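Local coordinates for protein putative alpha-L-fucosidase (Bacteroides thetaiotaomicron, PDB 3EYP) that probably hydrolyses alpha-L-fucosides as a glycoside hydrolase of family 29 and carries a C-terminal F5/8 type C domain, at residues E385-E399 against V435-H449. Sequence-based numbering, arbitrary orientation.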
ATOM      1  N   GLU A 385      -4.784 -12.432  -9.904  1.00 43.81           N
ATOM      2  CA  GLU A 385      -6.126 -12.982  -9.774  1.00 42.63           C
ATOM      3  C   GLU A 385      -7.181 -11.918 -10.020  1.00 43.29           C
ATOM      4  O   GLU A 385      -6.939 -10.691  -9.893  1.00 43.59           O
ATOM      5  CB  GLU A 385      -6.287 -13.595  -8.353  1.00 42.85           C
ATOM      6  CG  GLU A 385      -7.244 -14.727  -8.258  1.00 43.05           C
ATOM      7  CD  GLU A 385      -7.095 -15.529  -6.940  1.00 43.13           C
ATOM      8  OE1 GLU A 385      -6.479 -14.992  -5.971  1.00 43.86           O
ATOM      9  OE2 GLU A 385      -7.609 -16.684  -6.884  1.00 41.13           O
ATOM     10  N   VAL A 386      -8.350 -12.397 -10.444  1.00 41.71           N
ATOM     11  CA  VAL A 386      -9.525 -11.547 -10.612  1.00 41.05           C
ATOM     12  C   VAL A 386     -10.118 -11.316  -9.223  1.00 40.50           C
ATOM     13  O   VAL A 386     -10.929 -12.046  -8.766  1.00 38.14           O
ATOM     14  CB  VAL A 386     -10.600 -12.211 -11.580  1.00 42.32           C
ATOM     15  CG1 VAL A 386     -11.827 -11.298 -11.759  1.00 42.59           C
ATOM     16  CG2 VAL A 386      -9.962 -12.512 -12.956  1.00 42.14           C
ATOM     17  N   ILE A 387      -9.695 -10.255  -8.562  1.00 39.00           N
ATOM     18  CA  ILE A 387      -9.988 -10.118  -7.141  1.00 41.01           C
ATOM     19  C   ILE A 387     -11.414  -9.843  -6.764  1.00 41.22           C
ATOM     20  O   ILE A 387     -11.856 -10.176  -5.678  1.00 40.19           O
ATOM     21  CB  ILE A 387      -9.016  -9.135  -6.428  1.00 40.87           C
ATOM     22  CG1 ILE A 387      -9.103  -7.731  -7.015  1.00 41.73           C
ATOM     23  CG2 ILE A 387      -7.635  -9.708  -6.471  1.00 38.90           C
ATOM     24  CD1 ILE A 387      -8.197  -6.683  -6.239  1.00 40.83           C
ATOM     25  N   GLU A 388     -12.150  -9.240  -7.686  1.00 42.25           N
ATOM     26  CA  GLU A 388     -13.607  -9.059  -7.524  1.00 43.65           C
ATOM     27  C   GLU A 388     -14.302 -10.402  -7.277  1.00 43.93           C
ATOM     28  O   GLU A 388     -15.395 -10.470  -6.704  1.00 44.32           O
ATOM     29  CB  GLU A 388     -14.213  -8.409  -8.775  1.00 44.33           C
ATOM     30  CG  GLU A 388     -13.746  -7.007  -9.041  1.00 47.20           C
ATOM     31  CD  GLU A 388     -12.490  -6.925  -9.910  1.00 49.47           C
ATOM     32  OE1 GLU A 388     -11.807  -7.963 -10.141  1.00 50.49           O
ATOM     33  OE2 GLU A 388     -12.191  -5.807 -10.390  1.00 55.21           O
ATOM     34  N   LEU A 389     -13.636 -11.475  -7.686  1.00 44.04           N
ATOM     35  CA  LEU A 389     -14.249 -12.807  -7.660  1.00 44.55           C
ATOM     36  C   LEU A 389     -13.759 -13.600  -6.456  1.00 44.36           C
ATOM     37  O   LEU A 389     -14.155 -14.740  -6.225  1.00 44.69           O
ATOM     38  CB  LEU A 389     -13.968 -13.578  -8.956  1.00 45.03           C
ATOM     39  CG  LEU A 389     -14.765 -13.080 -10.173  1.00 47.60           C
ATOM     40  CD1 LEU A 389     -14.512 -13.937 -11.397  1.00 49.08           C
ATOM     41  CD2 LEU A 389     -16.265 -12.995  -9.829  1.00 48.39           C
ATOM     42  N   GLY A 390     -12.880 -12.972  -5.683  1.00 44.25           N
ATOM     43  CA  GLY A 390     -12.428 -13.551  -4.400  1.00 42.90           C
ATOM     44  C   GLY A 390     -11.112 -14.253  -4.477  1.00 44.17           C
ATOM     45  O   GLY A 390     -10.550 -14.388  -5.537  1.00 44.10           O
ATOM     46  N   HIS A 391     -10.571 -14.631  -3.309  1.00 43.33           N
ATOM     47  CA  HIS A 391      -9.439 -15.541  -3.254  1.00 42.62           C
ATOM     48  C   HIS A 391      -9.969 -16.932  -3.645  1.00 43.53           C
ATOM     49  O   HIS A 391     -10.676 -17.610  -2.875  1.00 43.21           O
ATOM     50  CB  HIS A 391      -8.795 -15.649  -1.869  1.00 43.01           C
ATOM     51  CG  HIS A 391      -7.795 -14.557  -1.558  1.00 39.59           C
ATOM     52  ND1 HIS A 391      -6.554 -14.470  -2.163  1.00 42.80           N
ATOM     53  CD2 HIS A 391      -7.823 -13.588  -0.614  1.00 44.04           C
ATOM     54  CE1 HIS A 391      -5.888 -13.440  -1.646  1.00 43.06           C
ATOM     55  NE2 HIS A 391      -6.642 -12.887  -0.705  1.00 40.38           N
ATOM     56  N   ARG A 392      -9.562 -17.365  -4.827  1.00 43.02           N
ATOM     57  CA  ARG A 392     -10.086 -18.632  -5.392  1.00 42.43           C
ATOM     58  C   ARG A 392      -9.063 -19.722  -5.353  1.00 42.07           C
ATOM     59  O   ARG A 392      -9.285 -20.787  -4.838  1.00 42.16           O
ATOM     60  CB  ARG A 392     -10.540 -18.397  -6.840  1.00 42.64           C
ATOM     61  CG  ARG A 392     -11.611 -17.361  -6.922  1.00 44.20           C
ATOM     62  CD  ARG A 392     -11.976 -17.008  -8.334  1.00 45.66           C
ATOM     63  NE  ARG A 392     -12.863 -17.984  -8.939  1.00 45.50           N
ATOM     64  CZ  ARG A 392     -14.176 -18.048  -8.761  1.00 45.75           C
ATOM     65  NH1 ARG A 392     -14.856 -19.002  -9.369  1.00 48.16           N
ATOM     66  NH2 ARG A 392     -14.807 -17.216  -7.952  1.00 45.87           N
ATOM     67  N   THR A 393      -7.939 -19.440  -5.970  1.00 41.97           N
ATOM     68  CA  THR A 393      -6.766 -20.368  -5.953  1.00 42.32           C
ATOM     69  C   THR A 393      -6.012 -20.299  -4.635  1.00 42.02           C
ATOM     70  O   THR A 393      -5.808 -19.216  -4.059  1.00 41.08           O
ATOM     71  CB  THR A 393      -5.833 -20.085  -7.155  1.00 42.18           C
ATOM     72  OG1 THR A 393      -6.599 -20.295  -8.375  1.00 44.35           O
ATOM     73  CG2 THR A 393      -4.588 -20.951  -7.091  1.00 44.30           C
ATOM     74  N   THR A 394      -5.628 -21.483  -4.138  1.00 42.26           N
ATOM     75  CA  THR A 394      -4.960 -21.592  -2.857  1.00 42.70           C
ATOM     76  C   THR A 394      -3.703 -22.408  -2.848  1.00 42.94           C
ATOM     77  O   THR A 394      -3.037 -22.495  -1.825  1.00 41.53           O
ATOM     78  CB  THR A 394      -5.880 -22.151  -1.743  1.00 44.62           C
ATOM     79  OG1 THR A 394      -6.355 -23.462  -2.111  1.00 45.31           O
ATOM     80  CG2 THR A 394      -7.055 -21.220  -1.469  1.00 42.50           C
ATOM     81  N   LYS A 395      -3.364 -22.986  -3.990  1.00 41.58           N
ATOM     82  CA  LYS A 395      -2.047 -23.606  -4.130  1.00 43.57           C
ATOM     83  C   LYS A 395      -1.653 -23.587  -5.583  1.00 42.69           C
ATOM     84  O   LYS A 395      -2.494 -23.846  -6.454  1.00 44.33           O
ATOM     85  CB  LYS A 395      -2.102 -25.038  -3.539  1.00 43.97           C
ATOM     86  CG  LYS A 395      -0.798 -25.763  -3.545  1.00 48.56           C
ATOM     87  CD  LYS A 395      -0.965 -27.148  -2.919  1.00 52.58           C
ATOM     88  CE  LYS A 395       0.277 -28.004  -3.171  1.00 55.25           C
ATOM     89  NZ  LYS A 395      -0.060 -29.471  -2.943  1.00 58.40           N
ATOM     90  N   TRP A 396      -0.426 -23.182  -5.841  1.00 42.69           N
ATOM     91  CA  TRP A 396       0.103 -23.093  -7.193  1.00 42.56           C
ATOM     92  C   TRP A 396       1.610 -23.232  -7.278  1.00 43.17           C
ATOM     93  O   TRP A 396       2.381 -22.917  -6.321  1.00 43.66           O
ATOM     94  CB  TRP A 396      -0.342 -21.800  -7.903  1.00 43.11           C
ATOM     95  CG  TRP A 396       0.064 -20.520  -7.206  1.00 43.73           C
ATOM     96  CD1 TRP A 396      -0.546 -19.944  -6.147  1.00 44.05           C
ATOM     97  CD2 TRP A 396       1.149 -19.672  -7.552  1.00 43.56           C
ATOM     98  NE1 TRP A 396       0.090 -18.775  -5.808  1.00 42.05           N
ATOM     99  CE2 TRP A 396       1.152 -18.606  -6.648  1.00 43.52           C
ATOM    100  CE3 TRP A 396       2.139 -19.724  -8.531  1.00 42.40           C
ATOM    101  CZ2 TRP A 396       2.107 -17.580  -6.697  1.00 44.07           C
ATOM    102  CZ3 TRP A 396       3.080 -18.720  -8.567  1.00 45.77           C
ATOM    103  CH2 TRP A 396       3.047 -17.661  -7.662  1.00 46.56           C
ATOM    104  N   SER A 397       2.019 -23.743  -8.425  1.00 42.70           N
ATOM    105  CA  SER A 397       3.453 -23.930  -8.726  1.00 44.47           C
ATOM    106  C   SER A 397       3.741 -23.620 -10.175  1.00 44.60           C
ATOM    107  O   SER A 397       2.864 -23.632 -11.014  1.00 45.85           O
ATOM    108  CB  SER A 397       3.919 -25.337  -8.448  1.00 43.92           C
ATOM    109  OG  SER A 397       3.497 -25.780  -7.197  1.00 44.43           O
ATOM    110  N   VAL A 398       4.998 -23.315 -10.420  1.00 46.06           N
ATOM    111  CA  VAL A 398       5.496 -23.098 -11.758  1.00 46.61           C
ATOM    112  C   VAL A 398       6.755 -23.961 -11.991  1.00 47.14           C
ATOM    113  O   VAL A 398       7.641 -24.092 -11.152  1.00 47.38           O
ATOM    114  CB  VAL A 398       5.744 -21.558 -12.059  1.00 46.65           C
ATOM    115  CG1 VAL A 398       6.193 -21.338 -13.527  1.00 47.46           C
ATOM    116  CG2 VAL A 398       4.476 -20.689 -11.740  1.00 42.55           C
ATOM    117  N   GLU A 399       6.744 -24.584 -13.157  1.00 48.83           N
ATOM    118  CA  GLU A 399       7.822 -25.427 -13.661  1.00 48.66           C
ATOM    119  C   GLU A 399       8.217 -25.058 -15.073  1.00 49.69           C
ATOM    120  O   GLU A 399       7.568 -24.288 -15.771  1.00 49.19           O
ATOM    121  CB  GLU A 399       7.372 -26.891 -13.637  1.00 49.87           C
ATOM    122  CG  GLU A 399       6.871 -27.308 -12.272  1.00 49.35           C
ATOM    123  CD  GLU A 399       6.151 -28.649 -12.294  1.00 54.54           C
ATOM    124  OE1 GLU A 399       5.564 -28.997 -13.355  1.00 58.59           O
ATOM    125  OE2 GLU A 399       6.173 -29.344 -11.255  1.00 52.93           O
ATOM    126  N   VAL A 435       7.105 -23.627 -20.229  1.00 50.27           N
ATOM    127  CA  VAL A 435       6.753 -23.252 -18.862  1.00 48.73           C
ATOM    128  C   VAL A 435       5.387 -23.786 -18.533  1.00 48.17           C
ATOM    129  O   VAL A 435       4.417 -23.587 -19.284  1.00 49.20           O
ATOM    130  CB  VAL A 435       6.704 -21.697 -18.664  1.00 48.27           C
ATOM    131  CG1 VAL A 435       6.204 -21.310 -17.198  1.00 46.82           C
ATOM    132  CG2 VAL A 435       8.035 -21.049 -19.012  1.00 47.26           C
ATOM    133  N   ARG A 436       5.320 -24.425 -17.386  1.00 48.19           N
ATOM    134  CA  ARG A 436       4.058 -24.930 -16.854  1.00 48.67           C
ATOM    135  C   ARG A 436       3.565 -24.208 -15.602  1.00 47.69           C
ATOM    136  O   ARG A 436       4.278 -24.098 -14.599  1.00 48.94           O
ATOM    137  CB  ARG A 436       4.137 -26.438 -16.552  1.00 48.76           C
ATOM    138  CG  ARG A 436       2.818 -26.978 -16.066  1.00 49.90           C
ATOM    139  CD  ARG A 436       2.680 -28.479 -16.188  1.00 53.76           C
ATOM    140  NE  ARG A 436       3.459 -29.214 -15.207  1.00 54.10           N
ATOM    141  CZ  ARG A 436       3.206 -30.488 -14.885  1.00 53.71           C
ATOM    142  NH1 ARG A 436       3.943 -31.121 -13.993  1.00 51.82           N
ATOM    143  NH2 ARG A 436       2.176 -31.115 -15.430  1.00 53.83           N
ATOM    144  N   LEU A 437       2.311 -23.781 -15.677  1.00 46.58           N
ATOM    145  CA  LEU A 437       1.592 -23.218 -14.519  1.00 45.21           C
ATOM    146  C   LEU A 437       0.595 -24.245 -14.016  1.00 45.85           C
ATOM    147  O   LEU A 437      -0.350 -24.620 -14.725  1.00 46.31           O
ATOM    148  CB  LEU A 437       0.877 -21.935 -14.899  1.00 45.14           C
ATOM    149  CG  LEU A 437      -0.031 -21.333 -13.830  1.00 43.75           C
ATOM    150  CD1 LEU A 437       0.778 -20.995 -12.517  1.00 43.25           C
ATOM    151  CD2 LEU A 437      -0.754 -20.116 -14.416  1.00 44.00           C
ATOM    152  N   ARG A 438       0.856 -24.733 -12.793  1.00 45.09           N
ATOM    153  CA  ARG A 438      -0.021 -25.669 -12.099  1.00 45.92           C
ATOM    154  C   ARG A 438      -0.867 -24.956 -11.039  1.00 44.61           C
ATOM    155  O   ARG A 438      -0.342 -24.470 -10.031  1.00 45.48           O
ATOM    156  CB  ARG A 438       0.790 -26.775 -11.405  1.00 46.03           C
ATOM    157  CG  ARG A 438       1.892 -27.478 -12.270  1.00 49.70           C
ATOM    158  CD  ARG A 438       2.158 -28.903 -11.736  1.00 52.03           C
ATOM    159  NE  ARG A 438       1.060 -29.771 -12.175  1.00 59.25           N
ATOM    160  CZ  ARG A 438       0.940 -31.077 -11.900  1.00 63.01           C
ATOM    161  NH1 ARG A 438      -0.098 -31.763 -12.389  1.00 63.81           N
ATOM    162  NH2 ARG A 438       1.815 -31.692 -11.125  1.00 62.20           N
ATOM    163  N   ILE A 439      -2.173 -24.906 -11.295  1.00 43.02           N
ATOM    164  CA  ILE A 439      -3.191 -24.519 -10.306  1.00 41.55           C
ATOM    165  C   ILE A 439      -3.565 -25.792  -9.619  1.00 42.98           C
ATOM    166  O   ILE A 439      -4.195 -26.681 -10.216  1.00 42.82           O
ATOM    167  CB  ILE A 439      -4.459 -23.849 -10.945  1.00 41.50           C
ATOM    168  CG1 ILE A 439      -4.078 -22.618 -11.727  1.00 40.72           C
ATOM    169  CG2 ILE A 439      -5.554 -23.472  -9.860  1.00 36.43           C
ATOM    170  CD1 ILE A 439      -3.079 -21.772 -11.047  1.00 41.57           C
ATOM    171  N   GLN A 440      -3.100 -25.923  -8.380  1.00 43.33           N
ATOM    172  CA  GLN A 440      -3.138 -27.198  -7.645  1.00 43.81           C
ATOM    173  C   GLN A 440      -4.274 -27.387  -6.685  1.00 44.20           C
ATOM    174  O   GLN A 440      -4.690 -28.489  -6.419  1.00 46.57           O
ATOM    175  CB  GLN A 440      -1.808 -27.407  -6.923  1.00 43.65           C
ATOM    176  CG  GLN A 440      -0.742 -27.652  -7.924  1.00 45.51           C
ATOM    177  CD  GLN A 440       0.646 -27.463  -7.401  1.00 50.48           C
ATOM    178  OE1 GLN A 440       1.025 -26.376  -6.945  1.00 50.43           O
ATOM    179  NE2 GLN A 440       1.448 -28.509  -7.533  1.00 50.41           N
ATOM    180  N   ASP A 441      -4.803 -26.302  -6.185  1.00 45.27           N
ATOM    181  CA  ASP A 441      -5.908 -26.343  -5.210  1.00 44.58           C
ATOM    182  C   ASP A 441      -6.521 -24.972  -5.076  1.00 45.32           C
ATOM    183  O   ASP A 441      -5.893 -23.939  -5.413  1.00 43.96           O
ATOM    184  CB  ASP A 441      -5.410 -26.809  -3.843  1.00 44.68           C
ATOM    185  CG  ASP A 441      -6.502 -27.423  -2.990  1.00 46.12           C
ATOM    186  OD1 ASP A 441      -7.651 -27.626  -3.435  1.00 45.22           O
ATOM    187  OD2 ASP A 441      -6.218 -27.695  -1.820  1.00 47.64           O
ATOM    188  N   GLY A 442      -7.760 -24.992  -4.594  1.00 45.72           N
ATOM    189  CA  GLY A 442      -8.562 -23.782  -4.414  1.00 45.68           C
ATOM    190  C   GLY A 442      -9.902 -24.008  -3.802  1.00 45.67           C
ATOM    191  O   GLY A 442     -10.298 -25.127  -3.598  1.00 47.35           O
ATOM    192  N   LYS A 443     -10.561 -22.909  -3.493  1.00 44.34           N
ATOM    193  CA  LYS A 443     -11.924 -22.892  -2.996  1.00 44.41           C
ATOM    194  C   LYS A 443     -12.922 -22.806  -4.159  1.00 44.11           C
ATOM    195  O   LYS A 443     -14.118 -23.089  -4.000  1.00 42.95           O
ATOM    196  CB  LYS A 443     -12.160 -21.687  -2.112  1.00 43.74           C
ATOM    197  CG  LYS A 443     -11.343 -21.701  -0.864  1.00 46.26           C
ATOM    198  CD  LYS A 443     -11.453 -20.363  -0.159  1.00 49.87           C
ATOM    199  CE  LYS A 443     -12.829 -20.164   0.451  1.00 49.69           C
ATOM    200  NZ  LYS A 443     -13.106 -18.754   0.772  1.00 48.52           N
ATOM    201  N   ALA A 444     -12.401 -22.403  -5.315  1.00 42.67           N
ATOM    202  CA  ALA A 444     -13.207 -22.350  -6.538  1.00 42.67           C
ATOM    203  C   ALA A 444     -12.364 -22.417  -7.808  1.00 42.55           C
ATOM    204  O   ALA A 444     -11.150 -22.351  -7.786  1.00 42.52           O
ATOM    205  CB  ALA A 444     -14.130 -21.120  -6.564  1.00 42.26           C
ATOM    206  N   CYS A 445     -13.048 -22.577  -8.924  1.00 42.70           N
ATOM    207  CA  CYS A 445     -12.351 -22.693 -10.207  1.00 43.69           C
ATOM    208  C   CYS A 445     -11.504 -21.434 -10.363  1.00 42.14           C
ATOM    209  O   CYS A 445     -11.915 -20.389  -9.933  1.00 43.82           O
ATOM    210  CB  CYS A 445     -13.288 -22.850 -11.388  1.00 42.70           C
ATOM    211  SG  CYS A 445     -14.426 -21.543 -11.629  1.00 47.73           S
ATOM    212  N   PRO A 446     -10.342 -21.538 -10.981  1.00 41.56           N
ATOM    213  CA  PRO A 446      -9.441 -20.370 -11.151  1.00 41.96           C
ATOM    214  C   PRO A 446     -10.001 -19.256 -12.006  1.00 42.10           C
ATOM    215  O   PRO A 446     -10.775 -19.474 -12.935  1.00 43.31           O
ATOM    216  CB  PRO A 446      -8.221 -20.953 -11.845  1.00 42.75           C
ATOM    217  CG  PRO A 446      -8.607 -22.306 -12.322  1.00 41.19           C
ATOM    218  CD  PRO A 446      -9.781 -22.773 -11.544  1.00 41.29           C
ATOM    219  N   ALA A 447      -9.579 -18.055 -11.661  1.00 41.49           N
ATOM    220  CA  ALA A 447      -9.875 -16.839 -12.433  1.00 41.77           C
ATOM    221  C   ALA A 447      -8.661 -15.931 -12.391  1.00 42.68           C
ATOM    222  O   ALA A 447      -8.415 -15.294 -11.363  1.00 41.37           O
ATOM    223  CB  ALA A 447     -11.083 -16.131 -11.845  1.00 40.67           C
ATOM    224  N   ILE A 448      -7.864 -15.983 -13.460  1.00 43.65           N
ATOM    225  CA  ILE A 448      -6.536 -15.355 -13.506  1.00 44.41           C
ATOM    226  C   ILE A 448      -6.373 -14.355 -14.663  1.00 44.94           C
ATOM    227  O   ILE A 448      -6.501 -14.692 -15.873  1.00 43.93           O
ATOM    228  CB  ILE A 448      -5.438 -16.439 -13.556  1.00 45.84           C
ATOM    229  CG1 ILE A 448      -5.554 -17.329 -12.294  1.00 48.75           C
ATOM    230  CG2 ILE A 448      -4.011 -15.788 -13.672  1.00 45.20           C
ATOM    231  CD1 ILE A 448      -5.026 -18.740 -12.447  1.00 50.18           C
ATOM    232  N   HIS A 449      -6.041 -13.134 -14.276  1.00 44.76           N
ATOM    233  CA  HIS A 449      -5.944 -12.024 -15.218  1.00 45.82           C
ATOM    234  C   HIS A 449      -4.665 -12.130 -16.020  1.00 46.18           C
ATOM    235  O   HIS A 449      -4.639 -11.938 -17.227  1.00 48.35           O
ATOM    236  CB  HIS A 449      -5.934 -10.646 -14.503  1.00 45.58           C
ATOM    237  CG  HIS A 449      -7.281 -10.049 -14.298  1.00 46.16           C
ATOM    238  ND1 HIS A 449      -8.132  -9.766 -15.352  1.00 49.72           N
ATOM    239  CD2 HIS A 449      -7.896  -9.583 -13.182  1.00 49.39           C
ATOM    240  CE1 HIS A 449      -9.246  -9.227 -14.880  1.00 50.89           C
ATOM    241  NE2 HIS A 449      -9.119  -9.084 -13.572  1.00 51.63           N
TER
HETATM  242  O   HOH W   1      -7.742 -18.198  -9.301  1.00 42.88           O
HETATM  243  O   HOH W   2      -9.270  -7.930 -10.863  1.00 52.05           O
HETATM  244  O   HOH W   3     -11.961 -17.041  -0.681  1.00 50.26           O
HETATM  245  O   HOH W   4      -8.303 -22.384  -8.053  1.00 41.47           O
HETATM  246  O   HOH W   5       4.298 -28.711  -6.985  1.00 58.30           O
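Val435 packs its CG1 against CG1 of Val398, opening an antiparallel pairing in which strand 435-442 runs beside 393-399. Arg436 follows on the other face: its NE and NH1 grip OE1 of Glu399 side-on, NH1 at 2.7 Å on the syn lone pair, within the guanidinium plane. The two side chains lie side by side, carboxylate and guanidinium nearly coplanar (29°); Trp407 adds a cation-pi contact to Arg436. Leu437 turns inward, its CD1 3.8 Å from CG2 of Val398, and branched apolar residues suit this face because Ile383 and Phe451 cover it. Arg438 lays its guanidinium against that of Arg436, and Asp367, in a salt bridge with Arg438, probably offsets the charge of this stacked pair.

Gln440 reaches across, extended, to Ser397: Ser397 OG donates to Gln440 OE1 at 2.6 Å, takes a bond from Asp415 N, and is bridged by water 5 to Gln440 NE2. Here the pairing slips: Gln440 and Asp441 both face Lys395, and Asp441 O accepts from Thr394 N and Lys395 N, a classic beta bulge on each strand. Gly442 fits where a CB would clash with Arg392 O. That oxygen then receives Lys443 N.

The guanidinium of Arg392 has Ala444 CB over one face, while NE meets Cys445 O at 2.8 Å, NH1 points to Cys445 SG at 3.4 Å and NH2 donates to Leu389 O. The bend at chi3 (80°) brings the group round to this turn. An alanine in place of Arg392 would probably leave Cys445 O and Leu389 O without these donors and open a gap beside Ala444 and Ala447. Ala447 CB sits against Arg392 CD, and Ala447 O accepts from Val386 N at 3.0 Å; the His449 ring takes Val386 CG2 over its face in a CH-pi contact. The turn links strands 434-442 and 447-454, which belong to different antiparallel sheets, consistent with the beta-sandwich (jelly-roll) fold of F5/8 type C domains.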